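PDB 4B7O: iron-regulated outer membrane protein from Neisseria meningitidis, which transports iron across the outer membrane as a TonB-dependent receptor, probably taking it up from ferric siderophores. Local coordinates for residues 62-66 and 553-557; 68-72 and 88-92; 591-595 and 607-611; 600-604 and 642-646; 690-696 and 708-714. One frame throughout, in Å; residues are numbered along the deposited sequence.

Contact 1 (62-66 and 553-557); sequences RQGSK and ANGSY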
# COMPACT_ATOMS: atom_id res chain seq x y z
N ARG A 62 12.22 -12.19 -12.72
CA ARG A 62 13.03 -13.38 -12.50
C ARG A 62 13.39 -13.65 -11.08
O ARG A 62 14.46 -14.24 -10.84
CB ARG A 62 14.30 -13.38 -13.37
CG ARG A 62 13.94 -13.31 -14.85
CD ARG A 62 15.12 -13.36 -15.76
NE ARG A 62 16.07 -12.27 -15.53
CZ ARG A 62 17.37 -12.35 -15.83
NH1 ARG A 62 17.89 -13.47 -16.39
NH2 ARG A 62 18.16 -11.33 -15.57
N GLN A 63 12.53 -13.28 -10.13
CA GLN A 63 12.82 -13.61 -8.73
C GLN A 63 11.74 -14.46 -8.10
O GLN A 63 11.48 -14.38 -6.90
CB GLN A 63 13.14 -12.40 -7.88
CG GLN A 63 14.36 -11.62 -8.36
CD GLN A 63 14.78 -10.48 -7.40
OE1 GLN A 63 14.96 -9.33 -7.81
NE2 GLN A 63 14.95 -10.81 -6.12
N GLY A 64 11.16 -15.34 -8.90
CA GLY A 64 10.09 -16.11 -8.39
C GLY A 64 8.85 -15.23 -8.32
O GLY A 64 8.45 -14.60 -9.30
N SER A 65 8.24 -15.21 -7.15
CA SER A 65 7.06 -14.42 -6.89
C SER A 65 7.48 -13.15 -6.14
O SER A 65 6.63 -12.32 -5.80
CB SER A 65 6.07 -15.24 -6.06
OG SER A 65 4.74 -14.80 -6.28
N LYS A 66 8.79 -13.02 -5.86
CA LYS A 66 9.31 -11.90 -5.09
C LYS A 66 8.95 -10.54 -5.68
O LYS A 66 8.69 -9.62 -4.93
CB LYS A 66 10.81 -12.00 -4.92
CG LYS A 66 11.39 -10.89 -4.09
CD LYS A 66 12.89 -11.05 -3.86
CE LYS A 66 13.40 -9.93 -2.97
NZ LYS A 66 12.82 -10.13 -1.60
N ALA A 553 4.88 -20.57 -14.96
CA ALA A 553 4.72 -20.88 -13.55
C ALA A 553 5.77 -20.10 -12.79
O ALA A 553 6.72 -19.61 -13.38
CB ALA A 553 4.79 -22.41 -13.25
N ASN A 554 5.58 -19.97 -11.48
CA ASN A 554 6.61 -19.40 -10.65
C ASN A 554 6.31 -19.75 -9.22
O ASN A 554 5.17 -20.10 -8.91
CB ASN A 554 6.70 -17.89 -10.84
CG ASN A 554 5.36 -17.24 -10.72
OD1 ASN A 554 4.92 -16.95 -9.63
ND2 ASN A 554 4.69 -17.02 -11.86
N GLY A 555 7.32 -19.63 -8.36
CA GLY A 555 7.21 -19.94 -6.97
C GLY A 555 8.28 -19.21 -6.18
O GLY A 555 9.24 -18.73 -6.74
N SER A 556 8.09 -19.15 -4.87
CA SER A 556 8.99 -18.50 -3.99
C SER A 556 8.86 -19.18 -2.69
O SER A 556 7.81 -19.72 -2.40
CB SER A 556 8.60 -17.03 -3.77
OG SER A 556 9.11 -16.15 -4.77
N TYR A 557 9.92 -19.15 -1.88
CA TYR A 557 9.85 -19.47 -0.48
C TYR A 557 10.69 -18.46 0.27
O TYR A 557 11.78 -18.16 -0.15
CB TYR A 557 10.38 -20.86 -0.19
CG TYR A 557 9.80 -21.37 1.07
CD1 TYR A 557 10.25 -20.92 2.31
CD2 TYR A 557 8.72 -22.24 1.03
CE1 TYR A 557 9.68 -21.38 3.50
CE2 TYR A 557 8.14 -22.70 2.18
CZ TYR A 557 8.62 -22.29 3.40
OH TYR A 557 8.01 -22.75 4.51
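Asn554 and Gly64 bring strand 553-557 of the barrel wall against the loop 62-66, near the start of the plug domain. This is a plug-to-wall contact of the TonB-dependent receptor fold, a beta-barrel with a plug domain inside it. Asn554 comes alongside the loop with its CB, 4.0 Å from Gly64 O. Its CG lies between its own backbone N and carbonyl carbon (chi1 50°), which holds the amide beside Ser65. Gly555 follows with its carbonyl. Gly555 O sits 3.2 Å from Gly64 CA, an approach possible because Gly64 has no side chain there. Gly64 occupies the second position of a type II' beta turn from Gln63 to Lys66, closed by Lys66 N to Gln63 O at 3.2 Å. Ser556 makes the polar link. Its OG accepts the N-H of Ser65 at 2.7 Å with an angle of 156°. Ser556 OG also gives a weak bond back to its neighbour Gly555 O, which would help fix its rotation. Further along the loop, Lys66 reaches Glu541 on the adjacent barrel strand and two carbonyls of the plug. Side chain to side chain, the nearest pair is Ser65 CB and Ser556 OG at 3.4 Å.

Contact 2 (68-72 and 88-92); sequences RTNIV and LLKEE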
# COMPACT_ATOMS: atom_id res chain seq x y z
N ARG A 68 6.67 -8.85 -8.85
CA ARG A 68 5.76 -9.00 -9.97
C ARG A 68 5.55 -7.61 -10.54
O ARG A 68 4.95 -6.73 -9.92
CB ARG A 68 4.48 -9.67 -9.54
CG ARG A 68 4.70 -11.07 -8.93
CD ARG A 68 3.44 -11.91 -8.70
NE ARG A 68 2.72 -12.30 -9.93
CZ ARG A 68 1.47 -11.91 -10.24
NH1 ARG A 68 0.75 -11.12 -9.43
NH2 ARG A 68 0.91 -12.33 -11.37
N THR A 69 6.13 -7.36 -11.70
CA THR A 69 6.00 -6.03 -12.23
C THR A 69 4.87 -6.01 -13.27
O THR A 69 4.59 -7.02 -13.92
CB THR A 69 7.33 -5.37 -12.68
OG1 THR A 69 7.32 -5.10 -14.07
CG2 THR A 69 8.56 -6.19 -12.33
N ASN A 70 4.16 -4.90 -13.35
CA ASN A 70 2.94 -4.77 -14.16
C ASN A 70 1.94 -5.86 -13.87
O ASN A 70 1.39 -6.44 -14.78
CB ASN A 70 3.26 -4.76 -15.65
CG ASN A 70 4.20 -3.64 -16.05
OD1 ASN A 70 4.59 -2.79 -15.23
ND2 ASN A 70 4.59 -3.63 -17.33
N ILE A 71 1.72 -6.16 -12.60
CA ILE A 71 0.59 -6.98 -12.25
C ILE A 71 -0.66 -6.47 -12.93
O ILE A 71 -1.47 -7.22 -13.43
CB ILE A 71 0.33 -6.94 -10.77
CG1 ILE A 71 1.35 -7.77 -10.07
CG2 ILE A 71 -1.02 -7.56 -10.49
CD1 ILE A 71 1.44 -7.29 -8.65
N VAL A 72 -0.83 -5.16 -12.97
CA VAL A 72 -1.91 -4.69 -13.77
C VAL A 72 -1.47 -3.52 -14.61
O VAL A 72 -0.65 -2.72 -14.22
CB VAL A 72 -3.20 -4.47 -12.92
CG1 VAL A 72 -2.95 -3.50 -11.79
CG2 VAL A 72 -4.40 -4.06 -13.79
N LEU A 88 -9.07 -4.85 -7.93
CA LEU A 88 -8.12 -4.95 -9.01
C LEU A 88 -7.08 -6.06 -8.81
O LEU A 88 -6.65 -6.69 -9.79
CB LEU A 88 -7.36 -3.63 -9.16
CG LEU A 88 -6.90 -3.28 -10.55
CD1 LEU A 88 -7.92 -3.71 -11.60
CD2 LEU A 88 -6.66 -1.79 -10.64
N LEU A 89 -6.61 -6.23 -7.57
CA LEU A 89 -5.55 -7.17 -7.32
C LEU A 89 -6.11 -8.40 -6.60
O LEU A 89 -5.41 -8.98 -5.72
CB LEU A 89 -4.49 -6.53 -6.44
CG LEU A 89 -4.09 -5.09 -6.76
CD1 LEU A 89 -3.39 -4.52 -5.56
CD2 LEU A 89 -3.21 -4.99 -7.99
N LYS A 90 -7.37 -8.78 -6.89
CA LYS A 90 -7.97 -9.85 -6.12
C LYS A 90 -7.42 -11.27 -6.45
O LYS A 90 -7.55 -12.21 -5.65
CB LYS A 90 -9.48 -9.84 -6.21
CG LYS A 90 -10.04 -10.27 -7.54
CD LYS A 90 -11.57 -10.16 -7.50
CE LYS A 90 -12.11 -10.53 -6.11
NZ LYS A 90 -13.59 -10.32 -5.87
N GLU A 91 -6.81 -11.39 -7.60
CA GLU A 91 -6.21 -12.62 -8.04
C GLU A 91 -4.79 -12.82 -7.53
O GLU A 91 -4.20 -13.86 -7.75
CB GLU A 91 -6.20 -12.64 -9.55
CG GLU A 91 -6.78 -13.92 -10.05
CD GLU A 91 -6.77 -14.04 -11.57
OE1 GLU A 91 -6.92 -12.99 -12.26
OE2 GLU A 91 -6.62 -15.22 -12.02
N GLU A 92 -4.21 -11.81 -6.91
CA GLU A 92 -2.92 -11.96 -6.28
C GLU A 92 -3.02 -12.48 -4.84
O GLU A 92 -3.41 -11.76 -3.95
CB GLU A 92 -2.14 -10.67 -6.34
CG GLU A 92 -0.86 -10.72 -5.51
CD GLU A 92 0.11 -11.89 -5.81
OE1 GLU A 92 0.55 -11.95 -7.00
OE2 GLU A 92 0.45 -12.71 -4.83
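The guanidinium of Arg68 and the carboxylate of Glu92 form a salt bridge, with NH1 2.6 Å from OE1. The two flat groups are not coplanar. Their planes are 50° apart, and OE1 meets the guanidinium obliquely. Both side chains bend to get there. Arg68 leaves the backbone with CG beside its own N, runs straight through chi2 and kinks at chi3 (65°). Glu92 has CG anti to its backbone N and then folds at chi2 (54°), which turns the carboxylate toward the arginine. Arg68 CD lies alongside the same oxygen, 3.4 Å from Glu92 OE1. The other oxygen, OE2, is taken by Ser94.

Both segments belong to the plug domain. Strand 67-73 is an outermost strand of its four-stranded mixed sheet, and a classic beta bulge sets Ile71 and Val72 opposite the single residue Val147. Thus two neighbouring side chains point the same way, at the chain leaving helix 85-88. That chain is a type I beta turn from Leu89 to Glu92.

The remaining contact is apolar. Ile71 touches with its CG2 branch, 4.2 Å from Leu89 CD2. Val72 sets CG1 against both leucines and CG2 against Leu88, and crosses each leucine at about a right angle. Its CG1 is 4.1 Å from Leu88 CG and equally far from Leu89 CD2. Val72 CG2 faces Leu88 CD1 at 4.2 Å. On the turn, Lys90 and Glu91 instead reach the barrel wall, pairing with Asp692 and Arg657.

Contact 3 (591-595 and 607-611); sequences GYELG and VGVSH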
# COMPACT_ATOMS: atom_id res chain seq x y z
N GLY A 591 7.21 -18.65 4.45
CA GLY A 591 6.04 -19.05 3.65
C GLY A 591 6.36 -19.18 2.20
O GLY A 591 7.54 -19.14 1.81
N TYR A 592 5.31 -19.33 1.39
CA TYR A 592 5.55 -19.57 -0.02
C TYR A 592 4.40 -19.06 -0.84
O TYR A 592 3.31 -18.79 -0.29
CB TYR A 592 5.70 -21.10 -0.26
CG TYR A 592 4.47 -21.87 0.14
CD1 TYR A 592 3.36 -21.93 -0.73
CD2 TYR A 592 4.37 -22.46 1.39
CE1 TYR A 592 2.20 -22.59 -0.39
CE2 TYR A 592 3.21 -23.17 1.74
CZ TYR A 592 2.14 -23.20 0.84
OH TYR A 592 1.00 -23.84 1.17
N GLU A 593 4.64 -19.00 -2.15
CA GLU A 593 3.61 -18.69 -3.11
C GLU A 593 3.95 -19.38 -4.45
O GLU A 593 5.11 -19.50 -4.80
CB GLU A 593 3.48 -17.18 -3.30
CG GLU A 593 4.81 -16.49 -3.28
CD GLU A 593 4.84 -15.16 -2.51
OE1 GLU A 593 4.54 -15.08 -1.29
OE2 GLU A 593 5.25 -14.18 -3.16
N LEU A 594 2.93 -19.86 -5.15
CA LEU A 594 3.10 -20.49 -6.40
C LEU A 594 2.07 -19.87 -7.27
O LEU A 594 0.98 -19.56 -6.80
CB LEU A 594 2.82 -22.00 -6.32
CG LEU A 594 3.77 -22.83 -5.45
CD1 LEU A 594 3.13 -24.01 -4.75
CD2 LEU A 594 4.96 -23.34 -6.22
N GLY A 595 2.40 -19.73 -8.55
CA GLY A 595 1.47 -19.23 -9.53
C GLY A 595 1.75 -20.01 -10.79
O GLY A 595 2.89 -20.35 -11.04
N VAL A 607 -3.68 -19.83 -11.83
CA VAL A 607 -3.87 -20.34 -10.50
C VAL A 607 -2.84 -19.78 -9.59
O VAL A 607 -1.70 -19.56 -10.02
CB VAL A 607 -3.73 -21.88 -10.40
CG1 VAL A 607 -5.06 -22.52 -10.68
CG2 VAL A 607 -2.67 -22.43 -11.36
N GLY A 608 -3.21 -19.54 -8.31
CA GLY A 608 -2.22 -19.09 -7.37
C GLY A 608 -2.55 -19.57 -6.01
O GLY A 608 -3.69 -19.88 -5.74
N VAL A 609 -1.54 -19.57 -5.14
CA VAL A 609 -1.68 -19.97 -3.79
C VAL A 609 -0.60 -19.32 -2.95
O VAL A 609 0.55 -19.11 -3.39
CB VAL A 609 -1.68 -21.53 -3.63
CG1 VAL A 609 -0.45 -22.17 -4.25
CG2 VAL A 609 -1.80 -21.94 -2.15
N SER A 610 -0.95 -18.97 -1.73
CA SER A 610 -0.05 -18.25 -0.89
C SER A 610 -0.37 -18.55 0.53
O SER A 610 -1.53 -18.75 0.88
CB SER A 610 -0.26 -16.77 -1.11
OG SER A 610 0.81 -16.08 -0.53
N HIS A 611 0.65 -18.55 1.37
CA HIS A 611 0.49 -18.96 2.74
C HIS A 611 1.72 -18.44 3.41
O HIS A 611 2.84 -18.63 2.91
CB HIS A 611 0.41 -20.51 2.87
CG HIS A 611 -0.24 -21.00 4.15
ND1 HIS A 611 -0.86 -20.16 5.04
CD2 HIS A 611 -0.41 -22.29 4.66
CE1 HIS A 611 -1.35 -20.86 6.07
NE2 HIS A 611 -1.09 -22.17 5.85
O HOH W 1 3.43 -15.97 1.06
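Tyr592 and His611 pair near one end of two antiparallel strands, 591-595 and 607-611, which belong to one beta-hairpin of the barrel wall. The backbone ladder is tight. Tyr592 and His611 exchange two hydrogen bonds, with Tyr592 N to His611 O at 3.0 Å. Leu594 and Val609 do the same. Between them Glu593 and Ser610 form a non-hydrogen-bonded pair.

The side chains of Glu593 and Ser610 point into the barrel. This side is buried yet looser across the strands, with Glu593 OE1 and Ser610 OG 3.9 Å apart. A water fills in between, 2.7 Å from Glu593 OE1 and 3.1 Å from Ser610 OG. Glu593 OE2 makes salt bridges to Lys151 and Arg110.

The outward face is closely packed, though Leu594 and Val607 are exposed there, consistent with a wall that meets lipid. Leu594 lies side by side with Val609, and Leu594 CB is 3.9 Å from Val609 CG1. The Tyr592 ring spans the strands. Its CG stands between its own backbone N and carbonyl carbon (chi1 60°), and the ring leans across to the neighbouring strand. Val609 CG2 meets the edge of this ring. His611 CB comes over a face in an off-centre CH-pi contact, 4.2 Å from the Tyr592 ring centroid and 29° off its normal. Tyr592 OH lies at the edge of the imidazole, 4.1 Å from His611 CD2.

Contact 4 (600-604 and 642-646); sequences TGGLT and SLAYR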
# COMPACT_ATOMS: atom_id res chain seq x y z
N THR A 600 -3.72 -20.57 -24.61
CA THR A 600 -3.81 -20.99 -26.00
C THR A 600 -5.03 -20.40 -26.66
O THR A 600 -6.14 -20.66 -26.20
CB THR A 600 -3.90 -22.54 -26.16
OG1 THR A 600 -4.61 -22.85 -27.36
CG2 THR A 600 -4.69 -23.22 -25.06
N GLY A 601 -4.84 -19.63 -27.73
CA GLY A 601 -5.93 -19.22 -28.63
C GLY A 601 -7.17 -18.54 -28.03
O GLY A 601 -8.33 -18.88 -28.35
N GLY A 602 -6.94 -17.59 -27.15
CA GLY A 602 -8.09 -16.92 -26.52
C GLY A 602 -8.45 -17.45 -25.15
O GLY A 602 -9.11 -16.75 -24.40
N LEU A 603 -8.08 -18.68 -24.83
CA LEU A 603 -8.30 -19.16 -23.46
C LEU A 603 -7.13 -18.77 -22.58
O LEU A 603 -5.98 -18.88 -23.01
CB LEU A 603 -8.43 -20.67 -23.43
CG LEU A 603 -8.51 -21.26 -22.02
CD1 LEU A 603 -9.85 -20.87 -21.35
CD2 LEU A 603 -8.37 -22.76 -22.11
N THR A 604 -7.42 -18.31 -21.36
CA THR A 604 -6.41 -17.96 -20.36
C THR A 604 -6.81 -18.60 -19.05
O THR A 604 -7.93 -18.42 -18.62
CB THR A 604 -6.35 -16.44 -20.19
OG1 THR A 604 -6.07 -15.84 -21.45
CG2 THR A 604 -5.26 -16.04 -19.22
N SER A 642 -8.47 -18.19 -12.30
CA SER A 642 -9.46 -17.69 -13.23
C SER A 642 -9.40 -18.44 -14.50
O SER A 642 -8.38 -19.01 -14.85
CB SER A 642 -9.31 -16.17 -13.53
OG SER A 642 -8.00 -15.85 -13.92
N LEU A 643 -10.50 -18.37 -15.23
CA LEU A 643 -10.55 -18.97 -16.54
C LEU A 643 -11.24 -18.01 -17.38
O LEU A 643 -12.29 -17.53 -17.00
CB LEU A 643 -11.34 -20.26 -16.44
CG LEU A 643 -11.47 -21.06 -17.71
CD1 LEU A 643 -10.04 -21.34 -18.22
CD2 LEU A 643 -12.22 -22.35 -17.39
N ALA A 644 -10.67 -17.65 -18.51
CA ALA A 644 -11.33 -16.66 -19.36
C ALA A 644 -11.19 -17.01 -20.83
O ALA A 644 -10.16 -17.51 -21.24
CB ALA A 644 -10.75 -15.28 -19.12
N TYR A 645 -12.20 -16.67 -21.61
CA TYR A 645 -12.18 -16.96 -23.03
C TYR A 645 -12.55 -15.75 -23.83
O TYR A 645 -13.57 -15.09 -23.58
CB TYR A 645 -13.12 -18.11 -23.39
CG TYR A 645 -12.88 -18.49 -24.81
CD1 TYR A 645 -11.79 -19.30 -25.15
CD2 TYR A 645 -13.66 -17.95 -25.83
CE1 TYR A 645 -11.52 -19.61 -26.47
CE2 TYR A 645 -13.40 -18.25 -27.15
CZ TYR A 645 -12.33 -19.08 -27.46
OH TYR A 645 -12.07 -19.37 -28.76
N ARG A 646 -11.73 -15.46 -24.83
CA ARG A 646 -11.97 -14.31 -25.70
C ARG A 646 -12.38 -14.70 -27.15
O ARG A 646 -11.62 -15.33 -27.86
CB ARG A 646 -10.78 -13.39 -25.69
CG ARG A 646 -11.07 -12.13 -26.47
CD ARG A 646 -10.15 -11.04 -26.07
NE ARG A 646 -10.97 -9.88 -25.85
CZ ARG A 646 -10.95 -9.12 -24.78
NH1 ARG A 646 -10.13 -9.35 -23.77
NH2 ARG A 646 -11.80 -8.13 -24.73
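Tyr645 lays its ring beside the turn residues Gly601 and Gly602, where strand 642-646 runs antiparallel to the start of strand 603-618 in the beta-barrel wall. Thr600 to Leu603 form a type I' beta turn, the tight end of a hairpin. Such short turns lie on the periplasmic side in this family.

The side chains alternate between two faces. Leu603, Leu643 and Tyr645 point outward. Tyr645 has CG anti to its backbone N (chi1 -171°), which extends the ring along the outer face toward the turn. The ring is oblique to the peptide atoms it meets. Tyr645 CE1 is 3.8 Å from Gly601 O, and the lack of a side chain at Gly602 lets the ring lie near the main chain. Leu603 lies between the two outward residues of the other strand. Its CB packs 4.0 Å from Tyr645 CD1, while its CD1 branch turns toward Leu643. That second leucine contact is modelled too close for its distance to be trusted.

Thr604 and Ala644 face inward as a hydrogen-bonded pair. Ala644 N reaches Thr604 O at 2.8 Å, and Thr604 N reaches Ala644 O at 2.9 Å. Arg646 also points into the barrel, where its guanidinium meets Asn696 and Asn651 of the barrel and Glu79 of the plug. Ser642 bonds to Glu91 of the plug.

The last rung is less regular. Arg646 N donates to Gly602 O at 3.0 Å, from 39° above the plane of that carbonyl.

Contact 5 (690-696 and 708-714); sequences VNDVFAN and NLSVNNV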
# COMPACT_ATOMS: atom_id res chain seq x y z
N VAL A 690 -15.19 -16.77 -2.70
CA VAL A 690 -15.81 -15.73 -3.50
C VAL A 690 -15.66 -16.00 -4.99
O VAL A 690 -14.57 -16.29 -5.45
CB VAL A 690 -15.19 -14.36 -3.12
CG1 VAL A 690 -15.81 -13.25 -3.95
CG2 VAL A 690 -15.48 -14.10 -1.65
N ASN A 691 -16.75 -15.88 -5.74
CA ASN A 691 -16.74 -16.18 -7.16
C ASN A 691 -17.26 -15.01 -7.92
O ASN A 691 -18.28 -14.45 -7.52
CB ASN A 691 -17.63 -17.37 -7.47
CG ASN A 691 -17.00 -18.67 -7.08
OD1 ASN A 691 -17.35 -19.25 -6.03
ND2 ASN A 691 -16.07 -19.16 -7.91
N ASP A 692 -16.60 -14.66 -9.03
CA ASP A 692 -16.99 -13.49 -9.85
C ASP A 692 -17.12 -13.97 -11.29
O ASP A 692 -16.46 -14.93 -11.68
CB ASP A 692 -15.94 -12.39 -9.86
CG ASP A 692 -15.53 -11.88 -8.48
OD1 ASP A 692 -16.19 -12.16 -7.45
OD2 ASP A 692 -14.52 -11.13 -8.41
N VAL A 693 -17.93 -13.30 -12.09
CA VAL A 693 -17.84 -13.49 -13.53
C VAL A 693 -17.78 -12.10 -14.20
O VAL A 693 -18.25 -11.14 -13.65
CB VAL A 693 -19.03 -14.31 -14.04
CG1 VAL A 693 -19.05 -15.68 -13.38
CG2 VAL A 693 -20.32 -13.59 -13.71
N PHE A 694 -17.15 -11.97 -15.34
CA PHE A 694 -17.02 -10.64 -15.91
C PHE A 694 -17.02 -10.75 -17.41
O PHE A 694 -16.71 -11.80 -17.98
CB PHE A 694 -15.68 -10.03 -15.47
CG PHE A 694 -14.50 -10.92 -15.76
CD1 PHE A 694 -14.15 -11.93 -14.88
CD2 PHE A 694 -13.76 -10.77 -16.92
CE1 PHE A 694 -13.08 -12.78 -15.15
CE2 PHE A 694 -12.68 -11.61 -17.21
CZ PHE A 694 -12.35 -12.62 -16.32
N ALA A 695 -17.29 -9.65 -18.08
CA ALA A 695 -17.18 -9.67 -19.51
C ALA A 695 -16.60 -8.39 -19.96
O ALA A 695 -17.01 -7.32 -19.51
CB ALA A 695 -18.57 -9.86 -20.14
N ASN A 696 -15.69 -8.48 -20.92
CA ASN A 696 -15.23 -7.29 -21.58
C ASN A 696 -15.59 -7.36 -23.07
O ASN A 696 -15.27 -8.32 -23.74
CB ASN A 696 -13.71 -7.12 -21.37
CG ASN A 696 -13.12 -6.09 -22.32
OD1 ASN A 696 -12.23 -6.39 -23.07
ND2 ASN A 696 -13.66 -4.89 -22.32
N ASN A 708 -17.78 -3.01 -20.08
CA ASN A 708 -17.55 -4.11 -19.16
C ASN A 708 -18.70 -4.37 -18.28
O ASN A 708 -19.39 -3.43 -17.86
CB ASN A 708 -16.34 -3.87 -18.30
CG ASN A 708 -15.15 -3.47 -19.10
OD1 ASN A 708 -14.69 -4.22 -19.94
ND2 ASN A 708 -14.65 -2.28 -18.84
N LEU A 709 -18.86 -5.64 -17.98
CA LEU A 709 -19.92 -6.06 -17.12
C LEU A 709 -19.41 -7.11 -16.20
O LEU A 709 -18.77 -8.06 -16.63
CB LEU A 709 -21.03 -6.65 -17.97
CG LEU A 709 -22.27 -7.34 -17.41
CD1 LEU A 709 -22.90 -6.70 -16.20
CD2 LEU A 709 -23.29 -7.35 -18.55
N SER A 710 -19.71 -6.98 -14.93
CA SER A 710 -19.27 -8.04 -14.08
C SER A 710 -20.31 -8.27 -13.01
O SER A 710 -21.12 -7.40 -12.74
CB SER A 710 -17.90 -7.72 -13.47
OG SER A 710 -18.00 -6.52 -12.74
N VAL A 711 -20.30 -9.47 -12.45
CA VAL A 711 -21.04 -9.80 -11.25
C VAL A 711 -20.02 -10.37 -10.29
O VAL A 711 -19.57 -11.47 -10.50
CB VAL A 711 -22.20 -10.84 -11.48
CG1 VAL A 711 -22.94 -11.15 -10.19
CG2 VAL A 711 -23.22 -10.33 -12.47
N ASN A 712 -19.65 -9.59 -9.28
CA ASN A 712 -18.78 -9.99 -8.18
C ASN A 712 -19.51 -10.66 -7.04
O ASN A 712 -20.66 -10.30 -6.68
CB ASN A 712 -18.14 -8.76 -7.62
CG ASN A 712 -17.00 -8.25 -8.46
OD1 ASN A 712 -16.71 -8.78 -9.52
ND2 ASN A 712 -16.33 -7.23 -7.98
N ASN A 713 -18.83 -11.60 -6.41
CA ASN A 713 -19.42 -12.33 -5.31
C ASN A 713 -20.83 -12.82 -5.75
O ASN A 713 -21.85 -12.38 -5.23
CB ASN A 713 -19.44 -11.46 -4.04
CG ASN A 713 -19.84 -12.29 -2.83
OD1 ASN A 713 -20.08 -13.49 -2.98
ND2 ASN A 713 -19.85 -11.69 -1.64
N VAL A 714 -20.84 -13.75 -6.70
CA VAL A 714 -22.01 -14.17 -7.43
C VAL A 714 -22.91 -14.90 -6.48
O VAL A 714 -24.17 -14.83 -6.62
CB VAL A 714 -21.68 -15.17 -8.59
CG1 VAL A 714 -22.83 -15.26 -9.57
CG2 VAL A 714 -20.48 -14.74 -9.37
O HOH W 2 -19.37 -15.81 -4.47
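Val690 begins the contact with its CG1 branch, 4.0 Å from both CA and CB of Asn713, crossing that side chain at about a right angle. At Asn691 a water links the strands, 2.9 Å from Asn691 N and 2.8 Å from Asn713 OD1. Asp692 uses both carboxylate oxygens. Its OD1 accepts the N-H of Asn713 at 2.9 Å in a nearly straight bond (173°), with the donor above the carboxylate plane. The same carboxylate stacks on the amide of Asn712, with planes 22° apart. OD2 goes to Lys90 of the plug. Val693 lies side by side with Val711, its CG2 4.0 Å from Val711 CB, and their backbones exchange two hydrogen bonds. The side chain of Phe694 touches Ser710 with its CB. With CG between its backbone N and carbonyl carbon (chi1 53°), its ring leads away to a cation-pi contact with Arg657. Ala695 and Leu709 repeat the backbone pairing. Asn696 ND2 then donates to Asn708 OD1 at 2.7 Å, while Asn696 OD1 faces Arg646. Strands 684-697 and 705-712 thus form an antiparallel beta-hairpin in the barrel wall of a TonB-dependent transporter.

How the contacts relate
Contacts 3, 4 and 5 lie in the barrel wall, contact 2 in the plug, and contact 1 joins the two. Contacts 1 and 3 have centres 9 Å apart. Strands 551-567 and 578-600 are neighbours there, with Ser556 N 3.0 Å from Glu593 O. Contacts 3 and 4 share strand 603-618, their centres 21 Å apart. Contact 2 touches two of the wall contacts: Lys90 NZ lies 2.8 Å from Asp692 OD2 of contact 5, and Glu91 probably bonds to Ser642 of contact 4. Contacts 4 and 5, with centres 15 Å apart, meet through Arg646 and Asn696 and through Ala644 CB and Phe694 CZ at 4.2 Å. The structure is the apoprotein.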